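Local atomic coordinates of pollen allergen Phl p 6 (Phleum pratense, PDB entry 6TRK), a protein that is a grass pollen allergen of the Poa p IX/Phl p VI family, whose role in the pollen itself is not firmly established. Residues A[67-73]-A[85-90]. The protein carries 1 engineered substitution. Sequence-based numbering, arbitrary orientation. Where two conformers were deposited one is given.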
ATOM      1  N   TYR A  67       1.219   0.797  -6.008  0.52 13.96           N
ATOM      2  CA  TYR A  67      -0.223   1.015  -6.060  0.52 13.81           C
ATOM      3  C   TYR A  67      -0.830   0.301  -7.264  0.52 11.68           C
ATOM      4  O   TYR A  67      -1.843  -0.392  -7.138  0.52 19.14           O
ATOM      5  CB  TYR A  67      -0.550   2.502  -6.109  0.52 17.41           C
ATOM      6  CG  TYR A  67      -2.029   2.775  -6.258  0.52 10.39           C
ATOM      7  CD1 TYR A  67      -2.883   2.669  -5.180  0.52 14.53           C
ATOM      8  CD2 TYR A  67      -2.564   3.123  -7.491  0.52 35.34           C
ATOM      9  CE1 TYR A  67      -4.251   2.917  -5.319  0.52 13.17           C
ATOM     10  CE2 TYR A  67      -3.907   3.358  -7.646  0.52 25.51           C
ATOM     11  CZ  TYR A  67      -4.745   3.252  -6.561  0.52 20.50           C
ATOM     12  OH  TYR A  67      -6.094   3.500  -6.722  0.52 25.77           O
ATOM     13  N   ASN A  68      -0.199   0.438  -8.438  1.00 13.72           N
ATOM     14  CA  ASN A  68      -0.747  -0.226  -9.614  1.00 14.99           C
ATOM     15  C   ASN A  68      -0.791  -1.734  -9.423  1.00 10.17           C
ATOM     16  O   ASN A  68      -1.758  -2.402  -9.819  1.00 12.47           O
ATOM     17  CB  ASN A  68       0.079   0.163 -10.846  1.00 13.63           C
ATOM     18  CG  ASN A  68      -0.159   1.617 -11.262  1.00 18.56           C
ATOM     19  OD1 ASN A  68      -1.226   2.178 -10.980  1.00 19.06           O
ATOM     20  ND2 ASN A  68       0.832   2.239 -11.911  1.00 19.22           N
ATOM     21  N   ALA A  69       0.263  -2.303  -8.864  1.00 12.93           N
ATOM     22  CA  ALA A  69       0.259  -3.749  -8.639  1.00 12.49           C
ATOM     23  C   ALA A  69      -0.968  -4.169  -7.829  1.00 12.65           C
ATOM     24  O   ALA A  69      -1.651  -5.161  -8.137  1.00 11.84           O
ATOM     25  CB  ALA A  69       1.530  -4.162  -7.896  1.00 11.42           C
ATOM     26  N   ALA A  70      -1.232  -3.421  -6.756  1.00  9.91           N
ATOM     27  CA  ALA A  70      -2.332  -3.744  -5.861  1.00 12.78           C
ATOM     28  C   ALA A  70      -3.699  -3.459  -6.474  1.00 11.43           C
ATOM     29  O   ALA A  70      -4.597  -4.302  -6.400  1.00 11.02           O
ATOM     30  CB  ALA A  70      -2.160  -2.945  -4.565  1.00 11.67           C
ATOM     31  N   TYR A  71      -3.875  -2.269  -7.061  0.93 12.61           N
ATOM     32  CA  TYR A  71      -5.150  -1.916  -7.663  0.50 11.69           C
ATOM     33  C   TYR A  71      -5.490  -2.862  -8.803  0.89  8.83           C
ATOM     34  O   TYR A  71      -6.630  -3.316  -8.929  1.00 13.04           O
ATOM     35  CB  TYR A  71      -5.115  -0.482  -8.160  0.50 12.13           C
ATOM     36  CG  TYR A  71      -6.420  -0.098  -8.825  0.50 17.10           C
ATOM     37  CD1 TYR A  71      -7.461   0.433  -8.075  0.50 23.52           C
ATOM     38  CD2 TYR A  71      -6.615  -0.295 -10.184  0.50 32.55           C
ATOM     39  CE1 TYR A  71      -8.655   0.772  -8.667  0.50 26.76           C
ATOM     40  CE2 TYR A  71      -7.823   0.049 -10.791  0.50 31.73           C
ATOM     41  CZ  TYR A  71      -8.832   0.573 -10.020  0.50 47.99           C
ATOM     42  OH  TYR A  71     -10.028   0.912 -10.599  0.50 42.53           O
ATOM     43  N   ASN A  72      -4.477  -3.239  -9.604  1.00 12.72           N
ATOM     44  CA  ASN A  72      -4.773  -4.099 -10.736  1.00 12.51           C
ATOM     45  C   ASN A  72      -5.082  -5.525 -10.293  1.00 12.98           C
ATOM     46  O   ASN A  72      -5.958  -6.181 -10.869  1.00 12.72           O
ATOM     47  CB  ASN A  72      -3.632  -4.065 -11.756  1.00 12.92           C
ATOM     48  CG  ASN A  72      -3.593  -2.775 -12.567  1.00 12.92           C
ATOM     49  OD1 ASN A  72      -4.626  -2.218 -12.936  1.00 13.19           O
ATOM     50  ND2 ASN A  72      -2.404  -2.302 -12.872  1.00 13.35           N
ATOM     51  N   ALA A  73      -4.400  -6.039  -9.254  1.00 12.84           N
ATOM     52  CA  ALA A  73      -4.749  -7.368  -8.769  1.00 11.98           C
ATOM     53  C   ALA A  73      -6.180  -7.387  -8.245  1.00 11.56           C
ATOM     54  O   ALA A  73      -6.936  -8.332  -8.510  1.00 13.16           O
ATOM     55  CB  ALA A  73      -3.753  -7.788  -7.674  1.00 12.09           C
ATOM     56  N   ALA A  85      -6.683  -9.556  -2.359  1.00 12.79           N
ATOM     57  CA  ALA A  85      -5.786  -9.372  -3.493  1.00 12.43           C
ATOM     58  C   ALA A  85      -5.048  -8.045  -3.409  1.00 15.58           C
ATOM     59  O   ALA A  85      -3.847  -7.975  -3.683  1.00 14.71           O
ATOM     60  CB  ALA A  85      -6.537  -9.437  -4.818  1.00 13.40           C
ATOM     61  N   PHE A  86      -5.755  -6.970  -3.038  1.00 12.01           N
ATOM     62  CA  PHE A  86      -5.069  -5.699  -2.864  1.00 11.82           C
ATOM     63  C   PHE A  86      -3.993  -5.772  -1.778  1.00 11.53           C
ATOM     64  O   PHE A  86      -2.833  -5.360  -1.995  1.00 10.77           O
ATOM     65  CB  PHE A  86      -6.071  -4.590  -2.509  1.00 12.19           C
ATOM     66  CG  PHE A  86      -5.476  -3.196  -2.611  1.00 10.91           C
ATOM     67  CD1 PHE A  86      -4.610  -2.705  -1.653  1.00  9.36           C
ATOM     68  CD2 PHE A  86      -5.796  -2.363  -3.678  1.00 10.41           C
ATOM     69  CE1 PHE A  86      -4.043  -1.453  -1.744  1.00 12.15           C
ATOM     70  CE2 PHE A  86      -5.263  -1.069  -3.744  1.00 11.80           C
ATOM     71  CZ  PHE A  86      -4.381  -0.629  -2.779  1.00 13.34           C
ATOM     72  N   VAL A  87      -4.381  -6.236  -0.590  1.00 12.28           N
ATOM     73  CA  VAL A  87      -3.511  -6.258   0.571  1.00 12.22           C
ATOM     74  C   VAL A  87      -2.268  -7.089   0.305  1.00 10.91           C
ATOM     75  O   VAL A  87      -1.158  -6.664   0.620  1.00 11.98           O
ATOM     76  CB  VAL A  87      -4.287  -6.796   1.780  1.00 12.59           C
ATOM     77  CG1 VAL A  87      -3.351  -7.094   2.949  1.00 22.63           C
ATOM     78  CG2 VAL A  87      -5.350  -5.786   2.212  1.00 16.12           C
ATOM     79  N   LEU A  88      -2.447  -8.261  -0.312  1.00 10.93           N
ATOM     80  CA  LEU A  88      -1.304  -9.123  -0.591  1.00 13.53           C
ATOM     81  C   LEU A  88      -0.317  -8.440  -1.523  1.00 11.86           C
ATOM     82  O   LEU A  88       0.898  -8.467  -1.295  1.00 12.46           O
ATOM     83  CB  LEU A  88      -1.794 -10.451  -1.172  1.00 12.99           C
ATOM     84  CG  LEU A  88      -0.742 -11.407  -1.672  1.00 16.77           C
ATOM     85  CD1 LEU A  88       0.097 -11.889  -0.521  1.00 17.65           C
ATOM     86  CD2 LEU A  88      -1.404 -12.596  -2.336  1.00 20.45           C
ATOM     87  N   HIS A  89      -0.802  -7.865  -2.619  1.00 11.63           N
ATOM     88  CA  HIS A  89       0.154  -7.336  -3.594  1.00 11.97           C
ATOM     89  C   HIS A  89       0.724  -5.992  -3.170  1.00 12.54           C
ATOM     90  O   HIS A  89       1.901  -5.704  -3.440  1.00 12.34           O
ATOM     91  CB  HIS A  89      -0.497  -7.265  -4.966  1.00  8.36           C
ATOM     92  CG  HIS A  89      -0.797  -8.618  -5.525  1.00 12.50           C
ATOM     93  ND1 HIS A  89      -1.960  -9.313  -5.243  1.00 12.91           N
ATOM     94  CD2 HIS A  89      -0.041  -9.442  -6.284  1.00 12.12           C
ATOM     95  CE1 HIS A  89      -1.919 -10.493  -5.832  1.00 14.01           C
ATOM     96  NE2 HIS A  89      -0.756 -10.602  -6.467  1.00 13.16           N
ATOM     97  N   PHE A  90      -0.049  -5.197  -2.434  1.00 10.00           N
ATOM     98  CA  PHE A  90       0.489  -3.941  -1.925  1.00 10.36           C
ATOM     99  C   PHE A  90       1.639  -4.206  -0.949  1.00 10.04           C
ATOM    100  O   PHE A  90       2.730  -3.634  -1.065  1.00 11.13           O
ATOM    101  CB  PHE A  90      -0.626  -3.105  -1.240  1.00 10.66           C
ATOM    102  CG  PHE A  90      -0.194  -1.679  -0.991  1.00 10.79           C
ATOM    103  CD1 PHE A  90       0.398  -1.341   0.200  1.00 14.07           C
ATOM    104  CD2 PHE A  90      -0.353  -0.698  -1.964  1.00 12.74           C
ATOM    105  CE1 PHE A  90       0.842  -0.045   0.439  1.00 13.94           C
ATOM    106  CE2 PHE A  90       0.101   0.598  -1.757  1.00 14.78           C
ATOM    107  CZ  PHE A  90       0.693   0.911  -0.528  1.00 14.91           C
TER
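A70 sets its methyl group squarely on the F86 ring: CB of A70 stands 3.5 Å from the centroid of that ring and 4° off its normal, a CH-pi contact over the middle of one face. The same methyl touches CB of F90 at 3.7 Å and meets the F90 ring at its edge, in plane, so one small side chain is held by two phenylalanines a helical turn apart. Four residues apart, F86 and F90 lie on one flank of their helix, and with CG anti to the backbone N in both, the rings lean the same way. Y67 extends this apolar strip: its CD1 approaches CZ of F86 at 4.3 Å, near the plane of the phenylalanine ring.

On the other flank A73 covers the imidazole of H89. CB of A73 is 3.4 Å from ND1 of H89, a CH-pi contact over the face but displaced toward the rim. What fixes the rotation of that imidazole is a bond inside its own helix: ND1 of H89 donates to O of A85 over 2.8 Å, nearly straight at 166° and in the ring plane. O of A85 also accepts a hydrogen bond from the backbone N-H of H89, so two donors of one residue share this oxygen.

Farther out, F37 and F41 meet the F86 ring edge-to-face, while F90 packs on F41 and on F18 of helix 2-23, carrying the strip into the protein core. The segment axes come within 7.6 Å at A70 and A73, whose small side chains are consistent with so close an approach, and run nearly antiparallel at 156°. This is an alpha-alpha hairpin, formed by helices 60-76 and 82-98, within the four-helix bundle of this allergen.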